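Local coordinates for protein beta-galactosidase (Streptococcus pneumoniae, PDB 4CUB) that belongs to a beta-galactosidase and, through a beta-sandwich carbohydrate-binding module seen here with bound galactose and calcium, is thought to hold the enzyme on galactose-containing glycans, at residues 46-51 / 170-175; 25-30 / 112-117; 81-86 / 144-149. One frame throughout, in Å; residues are numbered along the deposited sequence.

From the N terminus, the chain first runs through the 25-30 loop. Interaction 2 closes a long loop by bringing 112-117 back against it. The 46-51 segment comes next and pairs with 170-175 near the C-terminal end, so interaction 1 closes a loop over most of the domain. Interaction 3, between 81-86 and 144-149, is nested inside that loop, while interaction 2 crosses both others. Strands 170-177 and 70-83 are sheet neighbours, so interactions 1 and 3 meet in one sheet. Thr50 bonds to Asn26 and Asp29 and so joins interactions 1 and 2. One segment of each contact reaches the galactose, through Asp29, Arg48 and Asp86.

Interaction 1: residues 46-51 / 170-175; sequences ANRWTN and GTSITE. With CA (calcium ion), chain E; GAL (beta-D-galactopyranose), chain C; EDO (1,2-ethanediol), chain G.
Trp49 and Ile173 form an antiparallel hydrogen-bonded pair. Trp49 N donates a hydrogen bond to Ile173 O at 2.8 Å, and Ile173 N returns a nearly straight bond (171°) to Trp49 O. Thr50 and Ser172 follow as a non-hydrogen-bonded pair.

Side chains extend the ladder at both ends. Asn51 OD1 takes the N-H of Thr171 at 2.8 Å, almost in line with its own C=O. A water joins Asn51 ND2 to Thr171 OG1. At the other end Thr174 OG1 donates to Asn47 O over 2.8 Å. Trp49 NE1 bonds to Ser25 OG.

At the Thr174 end calcium joins the two segments through Asn47 OD1, Thr174 O and Glu175 OE1. Asn33 O, Leu38 O and Asp36 OD1 complete its shell.

The apolar contact is made by the indole of Trp49, whose CE3 is 4.3 Å from Ile173 CD1. On the face of Thr50 and Ser172 the contact is polar to carbon: Ser172 OG lies against Arg48 CD and Thr50 CG2.

Arg48 serves the sugar. Its chain is extended from CG to NE, which carries the guanidinium to the galactose. NE donates to O3 at 3.0 Å and NH2 to O4 at 2.7 Å. A calcium at one end of the strand pair and a galactose-binding arginine on the next residue, its guanidinium turned away to the sugar, fit the galactose-binding domain-like beta-sandwich.

Interaction 2: residues 25-30 / 112-117; sequences SNPSDP and PSFVGN. With GAL (beta-D-galactopyranose), chain C; EDO (1,2-ethanediol), chain G.
The ring of Phe114 lies against the 25-30 loop, with CE1 3.2 Å from Ser25 O. The oxygen approaches the ring obliquely. Pro27 meets the same ring at its edge, with CA near the ring plane. Its CG lies 4.1 Å from Phe114 CZ, and the two side chains cross at about a right angle. CG of Phe114 is anti to its own carbonyl carbon (chi1 -50°), and this turns the ring to the loop.

The polar link is short. Ser25 OG donates to Ser113 O at 2.6 Å, in the carbonyl plane and on a lone pair. The CB of Ser25 points toward 112-117, which sets the hydroxyl facing this oxygen. Ser113 OG rests against Pro30, 3.4 Å from its CA, but its hydrogen-bond partner is Val31 N.

Asn26 to Asp29 make a type I beta turn, closed by Asp29 N to Asn26 O. Across the turn Asn26 ND2 donates to Asp29 OD2 from above the carboxylate plane. OD2 is gripped further by Thr50 OG1 and by the sugar, whose O3 donates to it at 2.6 Å. These bonds hold the carboxylate in place. Asp29 OD1 accepts a bond from O2 of an ethanediol at 2.7 Å, a molecule probably left from crystallisation. The other hydroxyl of the ethanediol, O1, donates to Ser28 O.

Ser113 and Phe114 back the loop on the side away from the sugar. The whole is a surface loop-to-loop contact, with Phe114 and Ser113 behind a sugar-binding turn at the edge of the beta-sandwich carbohydrate site.

Interaction 3: residues 81-86 / 144-149; sequences VGFHED and EMNHFS. With GAL (beta-D-galactopyranose), chain C.
Met145 bends at chi2 and chi3 (both -65°), which curls its thioether back over the neighbouring strand. SD settles 3.6 Å from Gly82 CA. Glycine has no side chain, so the sulfur can lie directly on the backbone. Asn146 has CG anti to its carbonyl carbon (chi1 -73°), and its amide lies beside the Phe83 ring. Asn146 ND2 is 3.9 Å from Phe83 CD2, and the ring and amide planes stand 75° apart.

Val81 and Asn146 form the antiparallel hydrogen-bonded pair of the contact. Val81 N donates to Asn146 O at 2.8 Å, with the donor in the carbonyl plane. The return bond, Asn146 N to Val81 O, is also 2.8 Å, but its donor stands well above the carbonyl plane. Asn146 ND2 adds a weak bond to the same oxygen and another weak one to Glu144 O. Its stronger partner is Lys141 O.

Apolar groups meet on the side of Val81. CG2 of Val81 touches Phe148 CE2 at 3.9 Å, and Phe148 goes on to meet the ring of Tyr95. Val81 CG1 lies over one face of Phe83, toward the rim.

Past the strand, Asp86 turns to the galactose. Its OD1 accepts from O6 and its OD2 from O4, each at 2.7 Å. The amides of Gly88 and Val89 also donate to OD1.

The chemistry is thus divided. Backbone bonds and buried apolar groups join the strands, while the carboxylate beyond them accepts two sugar hydroxyls, and its amide partners would probably favour the charged form.

Interaction 1: residues 46-51 / 170-175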
loop_
_atom_site.group_PDB
_atom_site.type_symbol
_atom_site.label_atom_id
_atom_site.label_comp_id
_atom_site.label_asym_id
_atom_site.label_seq_id
_atom_site.Cartn_x
_atom_site.Cartn_y
_atom_site.Cartn_z
ATOM N N ALA A 46 -12.707 -2.739 13.911
ATOM C CA ALA A 46 -11.700 -3.403 13.108
ATOM C C ALA A 46 -11.672 -2.696 11.746
ATOM O O ALA A 46 -12.698 -2.546 11.079
ATOM C CB ALA A 46 -12.031 -4.880 12.965
ATOM N N ASN A 47 -10.491 -2.224 11.371
ATOM C CA ASN A 47 -10.301 -1.497 10.130
ATOM C C ASN A 47 -8.903 -1.735 9.635
ATOM O O ASN A 47 -7.948 -1.188 10.190
ATOM C CB ASN A 47 -10.524 0.005 10.324
ATOM C CG ASN A 47 -10.344 0.770 9.027
ATOM O OD1 ASN A 47 -9.267 1.290 8.752
ATOM N ND2 ASN A 47 -11.382 0.788 8.194
ATOM N N ARG A 48 -8.763 -2.536 8.590
ATOM C CA ARG A 48 -7.419 -2.983 8.168
ATOM C C ARG A 48 -7.439 -3.784 6.894
ATOM O O ARG A 48 -8.440 -4.417 6.570
ATOM C CB ARG A 48 -6.714 -3.774 9.287
ATOM C CG ARG A 48 -7.412 -5.058 9.742
ATOM C CD ARG A 48 -6.687 -5.678 10.940
ATOM N NE ARG A 48 -7.399 -6.818 11.523
ATOM C CZ ARG A 48 -8.264 -6.727 12.532
ATOM N NH1 ARG A 48 -8.548 -5.539 13.095
ATOM N NH2 ARG A 48 -8.868 -7.826 12.974
ATOM N N TRP A 49 -6.351 -3.699 6.138
ATOM C CA TRP A 49 -6.070 -4.678 5.104
ATOM C C TRP A 49 -5.237 -5.744 5.775
ATOM O O TRP A 49 -4.367 -5.403 6.598
ATOM C CB TRP A 49 -5.257 -4.084 3.935
ATOM C CG TRP A 49 -4.714 -5.183 3.033
ATOM C CD1 TRP A 49 -5.363 -5.774 1.981
ATOM C CD2 TRP A 49 -3.438 -5.837 3.139
ATOM N NE1 TRP A 49 -4.561 -6.733 1.414
ATOM C CE2 TRP A 49 -3.378 -6.800 2.108
ATOM C CE3 TRP A 49 -2.335 -5.693 4.000
ATOM C CZ2 TRP A 49 -2.252 -7.641 1.915
ATOM C CZ3 TRP A 49 -1.209 -6.515 3.797
ATOM C CH2 TRP A 49 -1.182 -7.479 2.772
ATOM N N THR A 50 -5.472 -7.021 5.436
ATOM C CA THR A 50 -4.552 -8.105 5.845
ATOM C C THR A 50 -4.573 -9.130 4.762
ATOM O O THR A 50 -5.534 -9.187 4.004
ATOM C CB THR A 50 -4.937 -8.870 7.149
ATOM O OG1 THR A 50 -5.964 -9.842 6.865
ATOM C CG2 THR A 50 -5.396 -7.935 8.267
ATOM N N ASN A 51 -3.510 -9.940 4.683
ATOM C CA ASN A 51 -3.598 -11.202 3.966
ATOM C C ASN A 51 -3.637 -12.423 4.900
ATOM O O ASN A 51 -3.040 -13.468 4.602
ATOM C CB ASN A 51 -2.504 -11.320 2.885
ATOM C CG ASN A 51 -1.082 -11.360 3.449
ATOM O OD1 ASN A 51 -0.834 -11.120 4.639
ATOM N ND2 ASN A 51 -0.129 -11.688 2.570
ATOM N N GLY A 170 -0.470 -13.578 8.644
ATOM C CA GLY A 170 -0.506 -12.532 7.616
ATOM C C GLY A 170 0.124 -11.203 8.024
ATOM O O GLY A 170 0.531 -11.016 9.169
ATOM N N THR A 171 0.211 -10.286 7.062
ATOM C CA THR A 171 0.669 -8.920 7.321
ATOM C C THR A 171 -0.604 -8.073 7.458
ATOM O O THR A 171 -1.628 -8.432 6.901
ATOM C CB THR A 171 1.585 -8.414 6.186
ATOM O OG1 THR A 171 2.725 -9.288 6.067
ATOM C CG2 THR A 171 2.087 -7.027 6.473
ATOM N N SER A 172 -0.523 -6.959 8.184
ATOM C CA SER A 172 -1.698 -6.165 8.497
ATOM C C SER A 172 -1.389 -4.684 8.486
ATOM O O SER A 172 -0.397 -4.254 9.105
ATOM C CB SER A 172 -2.223 -6.560 9.888
ATOM O OG SER A 172 -3.439 -5.885 10.160
ATOM N N ILE A 173 -2.253 -3.906 7.827
ATOM C CA ILE A 173 -2.097 -2.434 7.725
ATOM C C ILE A 173 -3.458 -1.733 7.950
ATOM O O ILE A 173 -4.425 -1.977 7.232
ATOM C CB ILE A 173 -1.526 -2.001 6.330
ATOM C CG1 ILE A 173 -0.109 -2.539 6.105
ATOM C CG2 ILE A 173 -1.527 -0.485 6.155
ATOM C CD1 ILE A 173 0.366 -2.422 4.666
ATOM N N THR A 174 -3.536 -0.849 8.927
ATOM C CA THR A 174 -4.781 -0.093 9.099
ATOM C C THR A 174 -4.941 1.124 8.153
ATOM O O THR A 174 -6.075 1.467 7.739
ATOM C CB THR A 174 -5.033 0.280 10.578
ATOM O OG1 THR A 174 -6.264 1.007 10.656
ATOM C CG2 THR A 174 -3.916 1.168 11.149
ATOM N N GLU A 175 -3.810 1.731 7.768
ATOM C CA GLU A 175 -3.801 2.958 6.956
ATOM C C GLU A 175 -2.406 3.231 6.391
ATOM O O GLU A 175 -1.422 3.026 7.067
ATOM C CB GLU A 175 -4.230 4.156 7.826
ATOM C CG GLU A 175 -4.566 5.457 7.093
ATOM C CD GLU A 175 -5.852 5.381 6.309
ATOM O OE1 GLU A 175 -6.558 4.364 6.399
ATOM O OE2 GLU A 175 -6.150 6.322 5.553
HETATM CA CA CA E . -7.947 2.754 7.410
HETATM C C1 GAL C . -9.509 -12.779 11.335
HETATM C C2 GAL C . -9.551 -11.340 10.795
HETATM C C3 GAL C . -8.135 -10.804 10.518
HETATM C C4 GAL C . -7.225 -11.021 11.727
HETATM C C5 GAL C . -7.225 -12.502 12.126
HETATM C C6 GAL C . -6.440 -12.764 13.417
HETATM O O2 GAL C . -10.302 -11.290 9.601
HETATM O O3 GAL C . -8.151 -9.430 10.176
HETATM O O4 GAL C . -7.639 -10.196 12.803
HETATM O O5 GAL C . -8.562 -12.895 12.387
HETATM O O6 GAL C . -5.044 -12.727 13.222
HETATM C C1 EDO G . -13.268 -4.332 8.242
HETATM O O1 EDO G . -13.304 -4.586 6.832
HETATM C C2 EDO G . -12.273 -5.292 8.888
HETATM O O2 EDO G . -10.928 -4.911 8.548
HETATM O O HOH W 1 2.639 -10.400 3.570
#

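Interaction 2: residues 25-30 / 112-117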
loop_
_atom_site.group_PDB
_atom_site.type_symbol
_atom_site.label_atom_id
_atom_site.label_comp_id
_atom_site.label_asym_id
_atom_site.label_seq_id
_atom_site.Cartn_x
_atom_site.Cartn_y
_atom_site.Cartn_z
ATOM N N SER A 25 -5.794 -10.340 -0.741
ATOM C CA SER A 25 -6.283 -9.926 0.578
ATOM C C SER A 25 -7.147 -10.993 1.259
ATOM O O SER A 25 -7.780 -11.804 0.589
ATOM C CB SER A 25 -7.158 -8.649 0.475
ATOM O OG SER A 25 -6.591 -7.648 -0.344
ATOM N N ASN A 26 -7.193 -10.960 2.592
ATOM C CA ASN A 26 -8.274 -11.581 3.347
ATOM C C ASN A 26 -9.572 -10.859 2.991
ATOM O O ASN A 26 -9.669 -9.640 3.181
ATOM C CB ASN A 26 -8.005 -11.447 4.843
ATOM C CG ASN A 26 -9.026 -12.179 5.694
ATOM O OD1 ASN A 26 -9.746 -13.040 5.208
ATOM N ND2 ASN A 26 -9.071 -11.855 6.977
ATOM N N PRO A 27 -10.566 -11.594 2.443
ATOM C CA PRO A 27 -11.750 -10.947 1.891
ATOM C C PRO A 27 -12.498 -10.001 2.812
ATOM O O PRO A 27 -12.929 -8.951 2.355
ATOM C CB PRO A 27 -12.612 -12.135 1.446
ATOM C CG PRO A 27 -11.577 -13.134 1.007
ATOM C CD PRO A 27 -10.551 -13.032 2.115
ATOM N N SER A 28 -12.589 -10.308 4.103
ATOM C CA SER A 28 -13.224 -9.378 5.036
ATOM C C SER A 28 -12.322 -8.193 5.441
ATOM O O SER A 28 -12.794 -7.291 6.142
ATOM C CB SER A 28 -13.697 -10.119 6.291
ATOM O OG SER A 28 -12.594 -10.749 6.903
ATOM N N ASP A 29 -11.057 -8.188 4.995
ATOM C CA ASP A 29 -10.135 -7.032 5.154
ATOM C C ASP A 29 -9.701 -6.410 3.807
ATOM O O ASP A 29 -8.515 -6.437 3.453
ATOM C CB ASP A 29 -8.877 -7.435 5.904
ATOM C CG ASP A 29 -9.167 -7.995 7.286
ATOM O OD1 ASP A 29 -9.973 -7.387 7.987
ATOM O OD2 ASP A 29 -8.559 -9.027 7.647
ATOM N N PRO A 30 -10.649 -5.827 3.067
ATOM C CA PRO A 30 -10.364 -5.307 1.721
ATOM C C PRO A 30 -9.307 -4.169 1.734
ATOM O O PRO A 30 -9.212 -3.444 2.725
ATOM C CB PRO A 30 -11.717 -4.755 1.269
ATOM C CG PRO A 30 -12.460 -4.435 2.544
ATOM C CD PRO A 30 -11.994 -5.441 3.557
ATOM N N PRO A 112 -9.449 -4.518 -7.088
ATOM C CA PRO A 112 -8.216 -3.952 -6.494
ATOM C C PRO A 112 -7.657 -4.664 -5.262
ATOM O O PRO A 112 -6.433 -4.580 -5.014
ATOM C CB PRO A 112 -8.616 -2.497 -6.132
ATOM C CG PRO A 112 -9.864 -2.228 -6.903
ATOM C CD PRO A 112 -10.560 -3.548 -7.018
ATOM N N SER A 113 -8.518 -5.369 -4.518
ATOM C CA SER A 113 -8.072 -6.158 -3.357
ATOM C C SER A 113 -7.373 -7.462 -3.727
ATOM O O SER A 113 -6.801 -8.096 -2.854
ATOM C CB SER A 113 -9.233 -6.491 -2.407
ATOM O OG SER A 113 -9.581 -5.394 -1.577
ATOM N N PHE A 114 -7.465 -7.857 -5.000
ATOM C CA PHE A 114 -6.950 -9.145 -5.522
ATOM C C PHE A 114 -6.376 -8.920 -6.929
ATOM O O PHE A 114 -6.798 -9.575 -7.886
ATOM C CB PHE A 114 -8.082 -10.200 -5.612
ATOM C CG PHE A 114 -8.898 -10.337 -4.356
ATOM C CD1 PHE A 114 -8.506 -11.208 -3.353
ATOM C CD2 PHE A 114 -10.048 -9.571 -4.160
ATOM C CE1 PHE A 114 -9.237 -11.311 -2.167
ATOM C CE2 PHE A 114 -10.789 -9.668 -2.977
ATOM C CZ PHE A 114 -10.388 -10.536 -1.983
ATOM N N VAL A 115 -5.428 -7.998 -7.071
ATOM C CA VAL A 115 -4.834 -7.736 -8.401
ATOM C C VAL A 115 -4.157 -8.978 -9.030
ATOM O O VAL A 115 -4.148 -9.144 -10.263
ATOM C CB VAL A 115 -3.892 -6.509 -8.382
ATOM C CG1 VAL A 115 -3.267 -6.246 -9.769
ATOM C CG2 VAL A 115 -4.663 -5.279 -7.904
ATOM N N GLY A 116 -3.635 -9.875 -8.200
ATOM C CA GLY A 116 -2.955 -11.070 -8.744
ATOM C C GLY A 116 -3.889 -12.009 -9.514
ATOM O O GLY A 116 -3.422 -12.901 -10.226
ATOM N N ASN A 117 -5.206 -11.811 -9.369
ATOM C CA ASN A 117 -6.232 -12.708 -9.952
ATOM C C ASN A 117 -6.772 -12.229 -11.317
ATOM O O ASN A 117 -7.702 -12.829 -11.885
ATOM C CB ASN A 117 -7.375 -12.914 -8.948
ATOM C CG ASN A 117 -8.127 -14.223 -9.153
ATOM O OD1 ASN A 117 -7.537 -15.259 -9.435
ATOM N ND2 ASN A 117 -9.443 -14.176 -8.981
HETATM C C1 GAL C . -9.509 -12.779 11.335
HETATM C C2 GAL C . -9.551 -11.340 10.795
HETATM C C3 GAL C . -8.135 -10.804 10.518
HETATM C C4 GAL C . -7.225 -11.021 11.727
HETATM C C5 GAL C . -7.225 -12.502 12.126
HETATM C C6 GAL C . -6.440 -12.764 13.417
HETATM O O2 GAL C . -10.302 -11.290 9.601
HETATM O O3 GAL C . -8.151 -9.430 10.176
HETATM O O4 GAL C . -7.639 -10.196 12.803
HETATM O O5 GAL C . -8.562 -12.895 12.387
HETATM O O6 GAL C . -5.044 -12.727 13.222
HETATM C C1 EDO G . -13.268 -4.332 8.242
HETATM O O1 EDO G . -13.304 -4.586 6.832
HETATM C C2 EDO G . -12.273 -5.292 8.888
HETATM O O2 EDO G . -10.928 -4.911 8.548
#

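Interaction 3: residues 81-86 / 144-149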
loop_
_atom_site.group_PDB
_atom_site.type_symbol
_atom_site.label_atom_id
_atom_site.label_comp_id
_atom_site.label_asym_id
_atom_site.label_seq_id
_atom_site.Cartn_x
_atom_site.Cartn_y
_atom_site.Cartn_z
ATOM N N VAL A 81 3.231 4.067 6.882
ATOM C CA VAL A 81 2.419 2.828 7.009
ATOM C C VAL A 81 2.113 2.531 8.484
ATOM O O VAL A 81 3.020 2.363 9.264
ATOM C CB VAL A 81 3.109 1.583 6.413
ATOM C CG1 VAL A 81 2.174 0.373 6.519
ATOM C CG2 VAL A 81 3.512 1.792 4.940
ATOM N N GLY A 82 0.835 2.472 8.852
ATOM C CA GLY A 82 0.464 2.069 10.220
ATOM C C GLY A 82 0.170 0.579 10.299
ATOM O O GLY A 82 -0.917 0.151 9.925
ATOM N N PHE A 83 1.162 -0.218 10.721
ATOM C CA PHE A 83 0.967 -1.670 10.860
ATOM C C PHE A 83 0.136 -2.012 12.107
ATOM O O PHE A 83 0.312 -1.415 13.167
ATOM C CB PHE A 83 2.320 -2.424 10.929
ATOM C CG PHE A 83 3.141 -2.317 9.676
ATOM C CD1 PHE A 83 2.742 -2.975 8.505
ATOM C CD2 PHE A 83 4.295 -1.532 9.644
ATOM C CE1 PHE A 83 3.486 -2.865 7.330
ATOM C CE2 PHE A 83 5.034 -1.416 8.478
ATOM C CZ PHE A 83 4.625 -2.083 7.311
ATOM N N HIS A 84 -0.752 -2.990 11.950
ATOM C CA HIS A 84 -1.573 -3.530 13.024
ATOM C C HIS A 84 -1.097 -4.939 13.412
ATOM O O HIS A 84 -0.582 -5.681 12.566
ATOM C CB HIS A 84 -3.045 -3.530 12.553
ATOM C CG HIS A 84 -3.928 -4.480 13.302
ATOM N ND1 HIS A 84 -3.908 -5.844 13.077
ATOM C CD2 HIS A 84 -4.838 -4.268 14.281
ATOM C CE1 HIS A 84 -4.763 -6.430 13.897
ATOM N NE2 HIS A 84 -5.352 -5.494 14.625
ATOM N N GLU A 85 -1.239 -5.291 14.689
ATOM C CA GLU A 85 -0.994 -6.668 15.101
ATOM C C GLU A 85 -2.083 -7.212 16.033
ATOM O O GLU A 85 -2.731 -6.468 16.780
ATOM C CB GLU A 85 0.401 -6.824 15.727
ATOM C CG GLU A 85 0.554 -6.181 17.095
ATOM C CD GLU A 85 1.864 -6.532 17.772
ATOM O OE1 GLU A 85 2.869 -6.809 17.074
ATOM O OE2 GLU A 85 1.891 -6.528 19.016
ATOM N N ASP A 86 -2.297 -8.518 15.948
ATOM C CA ASP A 86 -3.047 -9.254 16.978
ATOM C C ASP A 86 -2.382 -10.647 17.049
ATOM O O ASP A 86 -1.234 -10.794 16.611
ATOM C CB ASP A 86 -4.576 -9.270 16.736
ATOM C CG ASP A 86 -4.991 -9.908 15.392
ATOM O OD1 ASP A 86 -4.277 -10.779 14.865
ATOM O OD2 ASP A 86 -6.068 -9.538 14.853
ATOM N N GLU A 144 1.651 2.258 15.354
ATOM C CA GLU A 144 2.043 3.649 15.019
ATOM C C GLU A 144 2.307 3.728 13.519
ATOM O O GLU A 144 2.556 2.700 12.898
ATOM C CB GLU A 144 3.321 4.089 15.769
ATOM C CG GLU A 144 4.582 3.299 15.396
ATOM C CD GLU A 144 5.825 3.708 16.197
ATOM O OE1 GLU A 144 6.035 3.217 17.321
ATOM O OE2 GLU A 144 6.622 4.513 15.694
ATOM N N MET A 145 2.288 4.940 12.964
ATOM C CA MET A 145 2.654 5.172 11.557
ATOM C C MET A 145 4.166 5.105 11.418
ATOM O O MET A 145 4.893 5.848 12.102
ATOM C CB MET A 145 2.125 6.526 11.083
ATOM C CG MET A 145 0.617 6.707 11.266
ATOM S SD MET A 145 -0.395 5.575 10.273
ATOM C CE MET A 145 -0.003 6.121 8.602
ATOM N N ASN A 146 4.631 4.193 10.569
ATOM C CA ASN A 146 6.054 3.986 10.328
ATOM C C ASN A 146 6.400 4.824 9.102
ATOM O O ASN A 146 5.734 4.700 8.069
ATOM C CB ASN A 146 6.346 2.504 10.028
ATOM C CG ASN A 146 6.244 1.606 11.248
ATOM O OD1 ASN A 146 7.200 0.912 11.590
ATOM N ND2 ASN A 146 5.075 1.588 11.898
ATOM N N HIS A 147 7.407 5.697 9.228
ATOM C CA HIS A 147 7.712 6.677 8.195
ATOM C C HIS A 147 8.910 6.287 7.351
ATOM O O HIS A 147 9.942 5.880 7.868
ATOM C CB HIS A 147 7.975 8.063 8.796
ATOM C CG HIS A 147 6.863 8.567 9.657
ATOM N ND1 HIS A 147 5.598 8.818 9.169
ATOM C CD2 HIS A 147 6.830 8.874 10.975
ATOM C CE1 HIS A 147 4.832 9.256 10.154
ATOM N NE2 HIS A 147 5.557 9.305 11.257
ATOM N N PHE A 148 8.738 6.444 6.048
ATOM C CA PHE A 148 9.725 6.065 5.068
ATOM C C PHE A 148 9.937 7.289 4.192
ATOM O O PHE A 148 8.988 8.034 3.945
ATOM C CB PHE A 148 9.190 4.921 4.188
ATOM C CG PHE A 148 8.881 3.632 4.936
ATOM C CD1 PHE A 148 9.884 2.705 5.208
ATOM C CD2 PHE A 148 7.568 3.326 5.329
ATOM C CE1 PHE A 148 9.600 1.516 5.877
ATOM C CE2 PHE A 148 7.274 2.128 5.984
ATOM C CZ PHE A 148 8.287 1.224 6.266
ATOM N N SER A 149 11.175 7.527 3.760
ATOM C CA SER A 149 11.436 8.531 2.714
ATOM C C SER A 149 12.531 8.050 1.767
ATOM O O SER A 149 13.293 7.144 2.108
ATOM C CB SER A 149 11.710 9.928 3.281
ATOM O OG SER A 149 12.850 9.962 4.120
HETATM C C1 GAL C . -9.509 -12.779 11.335
HETATM C C2 GAL C . -9.551 -11.340 10.795
HETATM C C3 GAL C . -8.135 -10.804 10.518
HETATM C C4 GAL C . -7.225 -11.021 11.727
HETATM C C5 GAL C . -7.225 -12.502 12.126
HETATM C C6 GAL C . -6.440 -12.764 13.417
HETATM O O2 GAL C . -10.302 -11.290 9.601
HETATM O O3 GAL C . -8.151 -9.430 10.176
HETATM O O4 GAL C . -7.639 -10.196 12.803
HETATM O O5 GAL C . -8.562 -12.895 12.387
HETATM O O6 GAL C . -5.044 -12.727 13.222
#